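Local atomic coordinates of nitrite oxidoreductase subunit C (Kuenenia stuttgartiensis, PDB entry 7B04), a protein that binds a heme b and calcium ions as subunit C of the anammox nitrite oxidoreductase complex and probably takes part in electron transport. Residues Ile62-Phe71 with Cys255-Val266; Leu49-Val58 with Ile100-Phe111. One frame throughout, in Å; residues are numbered along the deposited sequence.

Contact 1 of 2, residues Ile62-Phe71 with Cys255-Val266; sequences ITVGALEGAF and CSKFENKKWTVV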
loop_
_atom_site.group_PDB
_atom_site.type_symbol
_atom_site.label_atom_id
_atom_site.label_comp_id
_atom_site.label_asym_id
_atom_site.label_seq_id
_atom_site.Cartn_x
_atom_site.Cartn_y
_atom_site.Cartn_z
ATOM N N ILE C 62 -11.378 -14.542 52.489
ATOM C CA ILE C 62 -10.152 -14.912 53.193
ATOM C C ILE C 62 -8.995 -14.040 52.718
ATOM O O ILE C 62 -8.847 -13.762 51.519
ATOM C CB ILE C 62 -9.838 -16.411 53.026
ATOM C CG1 ILE C 62 -9.443 -16.750 51.586
ATOM C CG2 ILE C 62 -11.017 -17.261 53.477
ATOM C CD1 ILE C 62 -8.781 -18.108 51.441
ATOM N N THR C 63 -8.181 -13.583 53.667
ATOM C CA THR C 63 -6.982 -12.812 53.377
ATOM C C THR C 63 -5.849 -13.328 54.250
ATOM O O THR C 63 -6.083 -13.882 55.328
ATOM C CB THR C 63 -7.176 -11.306 53.607
ATOM O OG1 THR C 63 -7.881 -11.091 54.836
ATOM C CG2 THR C 63 -7.953 -10.684 52.457
ATOM N N VAL C 64 -4.617 -13.159 53.760
ATOM C CA VAL C 64 -3.437 -13.619 54.491
ATOM C C VAL C 64 -3.437 -13.088 55.918
ATOM O O VAL C 64 -3.056 -13.794 56.860
ATOM C CB VAL C 64 -2.158 -13.211 53.741
ATOM C CG1 VAL C 64 -0.957 -13.926 54.322
ATOM C CG2 VAL C 64 -2.301 -13.515 52.271
ATOM N N GLY C 65 -3.858 -11.836 56.100
ATOM C CA GLY C 65 -3.913 -11.272 57.439
ATOM C C GLY C 65 -4.907 -11.987 58.331
ATOM O O GLY C 65 -4.660 -12.176 59.526
ATOM N N ALA C 66 -6.045 -12.399 57.764
ATOM C CA ALA C 66 -7.070 -13.069 58.557
ATOM C C ALA C 66 -6.565 -14.391 59.120
ATOM O O ALA C 66 -7.026 -14.832 60.179
ATOM C CB ALA C 66 -8.327 -13.291 57.714
ATOM N N LEU C 67 -5.644 -15.048 58.418
ATOM C CA LEU C 67 -5.088 -16.323 58.849
ATOM C C LEU C 67 -3.780 -16.182 59.618
ATOM O O LEU C 67 -3.293 -17.179 60.163
ATOM C CB LEU C 67 -4.872 -17.238 57.636
ATOM C CG LEU C 67 -6.154 -17.647 56.907
ATOM C CD1 LEU C 67 -5.830 -18.435 55.651
ATOM C CD2 LEU C 67 -7.054 -18.449 57.831
ATOM N N GLU C 68 -3.197 -14.979 59.661
ATOM C CA GLU C 68 -1.901 -14.793 60.309
ATOM C C GLU C 68 -1.942 -15.195 61.779
ATOM O O GLU C 68 -0.996 -15.809 62.288
ATOM C CB GLU C 68 -1.438 -13.342 60.160
ATOM C CG GLU C 68 -0.142 -13.032 60.886
ATOM C CD GLU C 68 0.323 -11.608 60.667
ATOM O OE1 GLU C 68 -0.333 -10.879 59.895
ATOM O OE2 GLU C 68 1.352 -11.218 61.262
ATOM N N GLY C 69 -3.020 -14.842 62.480
ATOM C CA GLY C 69 -3.133 -15.218 63.879
ATOM C C GLY C 69 -3.152 -16.721 64.085
ATOM O O GLY C 69 -2.598 -17.229 65.061
ATOM N N ALA C 70 -3.796 -17.451 63.173
ATOM C CA ALA C 70 -3.864 -18.904 63.292
ATOM C C ALA C 70 -2.501 -19.553 63.070
ATOM O O ALA C 70 -2.044 -20.356 63.892
ATOM C CB ALA C 70 -4.893 -19.458 62.308
ATOM N N PHE C 71 -1.832 -19.218 61.960
ATOM C CA PHE C 71 -0.559 -19.854 61.629
ATOM C C PHE C 71 0.541 -19.521 62.626
ATOM O O PHE C 71 1.518 -20.272 62.724
ATOM C CB PHE C 71 -0.108 -19.448 60.225
ATOM C CG PHE C 71 -0.832 -20.165 59.126
ATOM C CD1 PHE C 71 -0.452 -21.442 58.745
ATOM C CD2 PHE C 71 -1.891 -19.562 58.470
ATOM C CE1 PHE C 71 -1.119 -22.104 57.731
ATOM C CE2 PHE C 71 -2.560 -20.218 57.456
ATOM C CZ PHE C 71 -2.173 -21.490 57.086
ATOM N N CYS C 255 -5.141 -16.996 48.678
ATOM C CA CYS C 255 -4.852 -15.568 48.671
ATOM C C CYS C 255 -3.356 -15.373 48.886
ATOM O O CYS C 255 -2.624 -16.321 49.178
ATOM C CB CYS C 255 -5.655 -14.829 49.748
ATOM S SG CYS C 255 -5.307 -15.375 51.435
ATOM N N SER C 256 -2.895 -14.129 48.749
ATOM C CA SER C 256 -1.463 -13.870 48.792
ATOM C C SER C 256 -1.196 -12.459 49.296
ATOM O O SER C 256 -2.105 -11.638 49.434
ATOM C CB SER C 256 -0.828 -14.046 47.412
ATOM O OG SER C 256 -1.448 -15.100 46.700
ATOM N N LYS C 257 0.079 -12.197 49.586
ATOM C CA LYS C 257 0.530 -10.873 49.997
ATOM C C LYS C 257 2.019 -10.751 49.709
ATOM O O LYS C 257 2.797 -11.627 50.098
ATOM C CB LYS C 257 0.251 -10.650 51.489
ATOM C CG LYS C 257 0.744 -9.328 52.043
ATOM C CD LYS C 257 0.510 -9.258 53.545
ATOM C CE LYS C 257 1.104 -7.997 54.145
ATOM N NZ LYS C 257 0.929 -7.948 55.624
ATOM N N PHE C 258 2.414 -9.668 49.040
ATOM C CA PHE C 258 3.820 -9.346 48.820
ATOM C C PHE C 258 4.166 -8.060 49.555
ATOM O O PHE C 258 3.604 -7.002 49.254
ATOM C CB PHE C 258 4.141 -9.201 47.333
ATOM C CG PHE C 258 5.576 -8.838 47.064
ATOM C CD1 PHE C 258 6.564 -9.804 47.096
ATOM C CD2 PHE C 258 5.938 -7.526 46.798
ATOM C CE1 PHE C 258 7.881 -9.474 46.858
ATOM C CE2 PHE C 258 7.260 -7.190 46.560
ATOM C CZ PHE C 258 8.232 -8.167 46.588
ATOM N N GLU C 259 5.082 -8.148 50.518
ATOM C CA GLU C 259 5.493 -6.967 51.259
ATOM C C GLU C 259 6.969 -7.065 51.614
ATOM O O GLU C 259 7.444 -8.125 52.032
ATOM C CB GLU C 259 4.674 -6.769 52.537
ATOM C CG GLU C 259 4.980 -5.449 53.229
ATOM C CD GLU C 259 4.285 -5.305 54.563
ATOM O OE1 GLU C 259 3.644 -6.280 55.008
ATOM O OE2 GLU C 259 4.383 -4.217 55.167
ATOM N N ASN C 260 7.674 -5.948 51.446
ATOM C CA ASN C 260 9.095 -5.816 51.763
ATOM C C ASN C 260 9.903 -6.997 51.226
ATOM O O ASN C 260 10.542 -7.746 51.968
ATOM C CB ASN C 260 9.285 -5.651 53.272
ATOM C CG ASN C 260 8.711 -4.347 53.785
ATOM O OD1 ASN C 260 8.903 -3.292 53.179
ATOM N ND2 ASN C 260 7.982 -4.415 54.892
ATOM N N LYS C 261 9.874 -7.135 49.903
ATOM C CA LYS C 261 10.670 -8.138 49.197
ATOM C C LYS C 261 10.416 -9.556 49.714
ATOM O O LYS C 261 11.326 -10.384 49.793
ATOM C CB LYS C 261 12.159 -7.785 49.245
ATOM C CG LYS C 261 12.486 -6.546 48.423
ATOM C CD LYS C 261 13.976 -6.281 48.320
ATOM C CE LYS C 261 14.243 -5.082 47.419
ATOM N NZ LYS C 261 15.696 -4.810 47.260
ATOM N N LYS C 262 9.172 -9.836 50.101
ATOM C CA LYS C 262 8.818 -11.179 50.542
ATOM C C LYS C 262 7.398 -11.526 50.116
ATOM O O LYS C 262 6.505 -10.676 50.149
ATOM C CB LYS C 262 8.942 -11.304 52.063
ATOM C CG LYS C 262 8.190 -12.480 52.657
ATOM C CD LYS C 262 8.441 -12.600 54.144
ATOM C CE LYS C 262 9.797 -13.226 54.401
ATOM N NZ LYS C 262 9.991 -13.646 55.813
ATOM N N TRP C 263 7.204 -12.781 49.707
ATOM C CA TRP C 263 5.897 -13.310 49.344
ATOM C C TRP C 263 5.343 -14.143 50.492
ATOM O O TRP C 263 6.079 -14.893 51.140
ATOM C CB TRP C 263 5.969 -14.176 48.086
ATOM C CG TRP C 263 5.878 -13.418 46.802
ATOM C CD1 TRP C 263 6.895 -13.158 45.933
ATOM C CD2 TRP C 263 4.702 -12.825 46.234
ATOM N NE1 TRP C 263 6.429 -12.438 44.860
ATOM C CE2 TRP C 263 5.086 -12.220 45.021
ATOM C CE3 TRP C 263 3.365 -12.744 46.634
ATOM C CZ2 TRP C 263 4.182 -11.543 44.205
ATOM C CZ3 TRP C 263 2.468 -12.072 45.821
ATOM C CH2 TRP C 263 2.881 -11.482 44.621
ATOM N N THR C 264 4.041 -14.015 50.736
ATOM C CA THR C 264 3.331 -14.885 51.666
ATOM C C THR C 264 2.076 -15.371 50.957
ATOM O O THR C 264 1.179 -14.576 50.660
ATOM C CB THR C 264 2.985 -14.171 52.974
ATOM O OG1 THR C 264 4.180 -13.643 53.561
ATOM C CG2 THR C 264 2.352 -15.150 53.952
ATOM N N VAL C 265 2.015 -16.671 50.687
ATOM C CA VAL C 265 0.891 -17.279 49.990
ATOM C C VAL C 265 0.330 -18.384 50.868
ATOM O O VAL C 265 1.085 -19.149 51.478
ATOM C CB VAL C 265 1.323 -17.845 48.620
ATOM C CG1 VAL C 265 0.157 -18.536 47.921
ATOM C CG2 VAL C 265 1.912 -16.747 47.747
ATOM N N VAL C 266 -0.995 -18.464 50.940
ATOM C CA VAL C 266 -1.658 -19.556 51.637
ATOM C C VAL C 266 -2.588 -20.264 50.663
ATOM O O VAL C 266 -3.277 -19.624 49.860
ATOM C CB VAL C 266 -2.409 -19.100 52.910
ATOM C CG1 VAL C 266 -1.564 -18.126 53.714
ATOM C CG2 VAL C 266 -3.757 -18.497 52.582
#
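The first torsion of Val64 (chi1 -168°) splits its two methyls over a pair of strands: CG1 is trans to the backbone N and leans toward residues 262-266, while CG2 lies beside that N and reaches residues 255-258. On the other side, chi1 of Cys255 (61°) sets SG between its own N and carbonyl carbon, where it faces the backbone of Thr63 and Val64. Val64 CG2 lies 3.6 Å from Cys255 SG and also rests on the Ser256 backbone. Val64 CG2 comes within 3.9 Å of Lys257 CB, at the base of an extended chain whose NZ runs on to a salt bridge with Glu259 OE1. Val64 CG1 meets Thr264 CG2 at 3.5 Å, methyl against methyl. The second segment is an antiparallel beta-hairpin in which Cys255 with Val266 and Lys257 with Thr264 form hydrogen-bonded pairs, the bond from Cys255 N being weak, and all four side chains emerge on the face that the helix covers. This is helix-on-sheet packing at the side of the heme-binding domain of ethylbenzene dehydrogenase type, and the helix runs nearly perpendicular (91°) to strand 255-258. No hydrogen bond joins the two segments. An alanine at Val64 keeps neither branch, and the methyl of Thr264 and the CB of Lys257 would probably be left facing a gap where the two methyls had packed. One turn further on, Leu67 CD1 touches Val266 CG2 at 3.7 Å. The Phe71 ring then approaches Val266 CG1 obliquely, with CE2 4.4 Å away.

Contact 2 of 2, residues Leu49-Val58 with Ile100-Phe111; sequences LNVKYMQIDV and IKAIHDGITIYF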
loop_
_atom_site.group_PDB
_atom_site.type_symbol
_atom_site.label_atom_id
_atom_site.label_comp_id
_atom_site.label_asym_id
_atom_site.label_seq_id
_atom_site.Cartn_x
_atom_site.Cartn_y
_atom_site.Cartn_z
ATOM N N LEU C 49 6.214 -32.170 58.403
ATOM C CA LEU C 49 5.330 -31.017 58.465
ATOM C C LEU C 49 4.049 -31.460 59.160
ATOM O O LEU C 49 3.329 -32.328 58.655
ATOM C CB LEU C 49 5.051 -30.479 57.061
ATOM C CG LEU C 49 4.390 -29.109 56.872
ATOM C CD1 LEU C 49 2.885 -29.219 56.962
ATOM C CD2 LEU C 49 4.910 -28.095 57.876
ATOM N N ASN C 50 3.770 -30.868 60.314
ATOM C CA ASN C 50 2.622 -31.242 61.127
ATOM C C ASN C 50 1.512 -30.217 60.935
ATOM O O ASN C 50 1.729 -29.016 61.129
ATOM C CB ASN C 50 3.021 -31.336 62.600
ATOM C CG ASN C 50 1.959 -31.992 63.454
ATOM O OD1 ASN C 50 0.976 -32.527 62.945
ATOM N ND2 ASN C 50 2.151 -31.948 64.768
ATOM N N VAL C 51 0.328 -30.692 60.560
ATOM C CA VAL C 51 -0.834 -29.829 60.393
ATOM C C VAL C 51 -1.526 -29.750 61.747
ATOM O O VAL C 51 -2.120 -30.727 62.212
ATOM C CB VAL C 51 -1.782 -30.360 59.311
ATOM C CG1 VAL C 51 -2.944 -29.414 59.123
ATOM C CG2 VAL C 51 -1.048 -30.540 58.009
ATOM N N LYS C 52 -1.439 -28.587 62.385
ATOM C CA LYS C 52 -1.987 -28.405 63.721
ATOM C C LYS C 52 -3.496 -28.214 63.656
ATOM O O LYS C 52 -3.997 -27.436 62.839
ATOM C CB LYS C 52 -1.325 -27.210 64.405
ATOM C CG LYS C 52 -1.742 -27.026 65.849
ATOM C CD LYS C 52 -0.918 -25.945 66.521
ATOM C CE LYS C 52 -1.455 -25.624 67.904
ATOM N NZ LYS C 52 -1.307 -26.775 68.836
ATOM N N TYR C 53 -4.220 -28.928 64.515
ATOM C CA TYR C 53 -5.665 -28.767 64.587
ATOM C C TYR C 53 -6.032 -27.534 65.408
ATOM O O TYR C 53 -5.608 -27.396 66.559
ATOM C CB TYR C 53 -6.313 -30.007 65.196
ATOM C CG TYR C 53 -7.766 -29.778 65.511
ATOM C CD1 TYR C 53 -8.712 -29.736 64.498
ATOM C CD2 TYR C 53 -8.186 -29.565 66.816
ATOM C CE1 TYR C 53 -10.042 -29.510 64.778
ATOM C CE2 TYR C 53 -9.513 -29.336 67.104
ATOM C CZ TYR C 53 -10.436 -29.310 66.082
ATOM O OH TYR C 53 -11.760 -29.083 66.364
ATOM N N MET C 54 -6.822 -26.642 64.812
ATOM C CA MET C 54 -7.234 -25.406 65.479
ATOM C C MET C 54 -8.470 -24.864 64.770
ATOM O O MET C 54 -8.410 -24.596 63.568
ATOM C CB MET C 54 -6.101 -24.380 65.500
ATOM C CG MET C 54 -5.597 -23.932 64.139
ATOM S SD MET C 54 -4.391 -22.601 64.254
ATOM C CE MET C 54 -2.970 -23.498 64.864
ATOM N N GLN C 55 -9.615 -24.841 65.458
ATOM C CA GLN C 55 -10.776 -24.124 64.929
ATOM C C GLN C 55 -10.337 -22.787 64.325
ATOM O O GLN C 55 -9.797 -21.922 65.021
ATOM C CB GLN C 55 -11.870 -23.957 65.998
ATOM C CG GLN C 55 -11.762 -22.768 66.942
ATOM C CD GLN C 55 -13.107 -22.370 67.526
ATOM O OE1 GLN C 55 -14.132 -22.992 67.242
ATOM N NE2 GLN C 55 -13.108 -21.324 68.342
ATOM N N ILE C 56 -10.468 -22.650 63.011
ATOM C CA ILE C 56 -10.081 -21.435 62.300
ATOM C C ILE C 56 -11.343 -20.635 62.003
ATOM O O ILE C 56 -12.168 -21.040 61.177
ATOM C CB ILE C 56 -9.300 -21.755 61.020
ATOM C CG1 ILE C 56 -8.059 -22.576 61.362
ATOM C CG2 ILE C 56 -8.886 -20.472 60.319
ATOM C CD1 ILE C 56 -7.649 -23.547 60.299
ATOM N N ASP C 57 -11.474 -19.477 62.645
ATOM C CA ASP C 57 -12.595 -18.580 62.398
ATOM C C ASP C 57 -12.158 -17.576 61.343
ATOM O O ASP C 57 -11.201 -16.822 61.552
ATOM C CB ASP C 57 -13.033 -17.863 63.676
ATOM C CG ASP C 57 -13.721 -18.786 64.666
ATOM O OD1 ASP C 57 -14.294 -19.810 64.237
ATOM O OD2 ASP C 57 -13.695 -18.479 65.878
ATOM N N VAL C 58 -12.859 -17.570 60.213
ATOM C CA VAL C 58 -12.434 -16.795 59.049
ATOM C C VAL C 58 -13.643 -16.110 58.440
ATOM O O VAL C 58 -14.784 -16.572 58.575
ATOM C CB VAL C 58 -11.758 -17.711 57.993
ATOM C CG1 VAL C 58 -12.800 -18.441 57.144
ATOM C CG2 VAL C 58 -10.758 -16.959 57.127
ATOM N N ILE C 100 7.114 -23.313 55.266
ATOM C CA ILE C 100 5.784 -23.871 55.035
ATOM C C ILE C 100 5.142 -24.232 56.369
ATOM O O ILE C 100 5.743 -24.941 57.184
ATOM C CB ILE C 100 5.818 -25.092 54.091
ATOM C CG1 ILE C 100 4.397 -25.610 53.851
ATOM C CG2 ILE C 100 6.731 -26.190 54.620
ATOM C CD1 ILE C 100 4.273 -26.547 52.672
ATOM N N LYS C 101 3.934 -23.723 56.597
ATOM C CA LYS C 101 3.118 -24.071 57.749
ATOM C C LYS C 101 1.770 -24.601 57.276
ATOM O O LYS C 101 1.360 -24.375 56.134
ATOM C CB LYS C 101 2.899 -22.864 58.673
ATOM C CG LYS C 101 4.140 -22.389 59.404
ATOM C CD LYS C 101 3.802 -21.261 60.365
ATOM C CE LYS C 101 5.033 -20.776 61.108
ATOM N NZ LYS C 101 4.709 -19.668 62.046
ATOM N N ALA C 102 1.076 -25.310 58.165
ATOM C CA ALA C 102 -0.201 -25.905 57.798
ATOM C C ALA C 102 -1.067 -26.098 59.034
ATOM O O ALA C 102 -0.574 -26.466 60.105
ATOM C CB ALA C 102 -0.013 -27.242 57.075
ATOM N N ILE C 103 -2.370 -25.861 58.859
ATOM C CA ILE C 103 -3.376 -25.937 59.911
ATOM C C ILE C 103 -4.649 -26.477 59.272
ATOM O O ILE C 103 -4.846 -26.376 58.060
ATOM C CB ILE C 103 -3.639 -24.565 60.569
ATOM C CG1 ILE C 103 -4.062 -23.554 59.504
ATOM C CG2 ILE C 103 -2.406 -24.069 61.310
ATOM C CD1 ILE C 103 -4.306 -22.169 60.037
ATOM N N HIS C 104 -5.523 -27.061 60.091
ATOM C CA HIS C 104 -6.784 -27.546 59.540
ATOM C C HIS C 104 -7.905 -27.463 60.567
ATOM O O HIS C 104 -7.681 -27.458 61.781
ATOM C CB HIS C 104 -6.649 -28.965 58.958
ATOM C CG HIS C 104 -6.650 -30.064 59.974
ATOM N ND1 HIS C 104 -7.803 -30.535 60.564
ATOM C CD2 HIS C 104 -5.642 -30.826 60.462
ATOM C CE1 HIS C 104 -7.501 -31.519 61.393
ATOM N NE2 HIS C 104 -6.197 -31.715 61.349
ATOM N N ASP C 105 -9.129 -27.415 60.036
ATOM C CA ASP C 105 -10.362 -27.261 60.794
ATOM C C ASP C 105 -10.995 -28.579 61.188
ATOM O O ASP C 105 -11.745 -28.630 62.169
ATOM C CB ASP C 105 -11.417 -26.591 59.894
ATOM C CG ASP C 105 -11.687 -25.151 60.226
ATOM O OD1 ASP C 105 -11.673 -24.781 61.415
ATOM O OD2 ASP C 105 -11.956 -24.390 59.271
ATOM N N GLY C 106 -10.677 -29.640 60.470
ATOM C CA GLY C 106 -11.503 -30.820 60.455
ATOM C C GLY C 106 -12.434 -30.779 59.269
ATOM O O GLY C 106 -13.056 -31.794 58.932
ATOM N N ILE C 107 -12.539 -29.600 58.648
ATOM C CA ILE C 107 -13.297 -29.378 57.430
ATOM C C ILE C 107 -12.411 -28.862 56.303
ATOM O O ILE C 107 -12.496 -29.346 55.168
ATOM C CB ILE C 107 -14.463 -28.398 57.691
ATOM C CG1 ILE C 107 -15.412 -28.967 58.748
ATOM C CG2 ILE C 107 -15.204 -28.084 56.404
ATOM C CD1 ILE C 107 -16.333 -27.939 59.366
ATOM N N THR C 108 -11.559 -27.874 56.592
ATOM C CA THR C 108 -10.718 -27.206 55.606
ATOM C C THR C 108 -9.255 -27.281 56.023
ATOM O O THR C 108 -8.937 -27.207 57.212
ATOM C CB THR C 108 -11.124 -25.734 55.440
ATOM O OG1 THR C 108 -12.551 -25.637 55.364
ATOM C CG2 THR C 108 -10.513 -25.142 54.177
ATOM N N ILE C 109 -8.364 -27.435 55.044
ATOM C CA ILE C 109 -6.922 -27.442 55.279
ATOM C C ILE C 109 -6.307 -26.196 54.649
ATOM O O ILE C 109 -6.682 -25.798 53.539
ATOM C CB ILE C 109 -6.270 -28.735 54.740
ATOM C CG1 ILE C 109 -4.819 -28.867 55.217
ATOM C CG2 ILE C 109 -6.363 -28.831 53.221
ATOM C CD1 ILE C 109 -4.264 -30.278 55.082
ATOM N N TYR C 110 -5.368 -25.573 55.366
ATOM C CA TYR C 110 -4.697 -24.360 54.908
ATOM C C TYR C 110 -3.190 -24.567 54.992
ATOM O O TYR C 110 -2.676 -24.963 56.045
ATOM C CB TYR C 110 -5.068 -23.129 55.751
ATOM C CG TYR C 110 -6.540 -22.796 55.871
ATOM C CD1 TYR C 110 -7.148 -21.872 55.027
ATOM C CD2 TYR C 110 -7.312 -23.378 56.859
ATOM C CE1 TYR C 110 -8.503 -21.558 55.163
ATOM C CE2 TYR C 110 -8.653 -23.073 56.998
ATOM C CZ TYR C 110 -9.244 -22.165 56.152
ATOM O OH TYR C 110 -10.580 -21.868 56.299
ATOM N N PHE C 111 -2.484 -24.240 53.912
ATOM C CA PHE C 111 -1.026 -24.262 53.861
ATOM C C PHE C 111 -0.532 -22.851 53.617
ATOM O O PHE C 111 -1.044 -22.169 52.728
ATOM C CB PHE C 111 -0.492 -25.129 52.707
ATOM C CG PHE C 111 -0.600 -26.604 52.929
ATOM C CD1 PHE C 111 -1.830 -27.234 52.861
ATOM C CD2 PHE C 111 0.530 -27.378 53.143
ATOM C CE1 PHE C 111 -1.936 -28.602 53.032
ATOM C CE2 PHE C 111 0.425 -28.756 53.317
ATOM C CZ PHE C 111 -0.811 -29.362 53.261
#
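Ile56 and Asp105 meet where strand 49-53 has given way to loop: the backbone N of Ile56 gives a nearly straight hydrogen bond (176°) to Asp105 OD1, 2.9 Å away. The donor comes from the syn side of the carboxylate but lies 32° out of its plane. Traced outward, the Ile56 side chain moves from the carboxylate into apolar surroundings. Ile56 CB still lies 3.9 Å from Asp105 OD1, Ile56 CG1 comes to 4.0 Å from Ile103 CD1, and Ile56 CD1 touches Ile103 CD1 on one flank and slides past the Tyr110 ring, 3.5 Å from Tyr110 CD2. Before this, the two chains run as parallel beta strands. Lys52 N donates to Ala102 O, His104 N to Lys52 O, and Met54 N to His104 O. In the apolar layer alongside, the Ala102 methyl touches both Leu49 CD1 and Val51 CG2. Val51 CG1 meets the edge of the His104 imidazole at CD2 (3.3 Å), and Tyr53 CA lies over one face of that ring. Met54, bent at chi3 (73°), brings CE to 3.6 Å from Ile103 CG2. His104 NE2 donates to Glu317 O, and ND1 takes a weak bond from Gly106 N, a pattern consistent with a neutral imidazole protonated at NE2. Asp105 thus probably continues the pairing past the strand, its OD1 standing in for a backbone carbonyl as acceptor for the Ile56 N-H.

How the contacts relate
Strand 49-53 of contact 2 leads along the chain to helix 64-71 of contact 1, and each second segment includes one of two neighbouring antiparallel strands, 108-116 and 262-270. The centres of the two contacts lie about 15 Å apart, yet the contacts touch. Phe71 CZ packs 3.6 Å from Tyr110 CB, Leu67 abuts Ile56, and Lys101 NZ makes a weak hydrogen bond to Phe71 O. Helix 64-71 thus packs against residues 255-266 and also against side chains of contact 2. Neither contact supplies a ligand of the heme iron or of calcium. The side chain of Ile100 is about 10 Å from the heme, and that of Ser256 about 12 Å from a bound calcium ion.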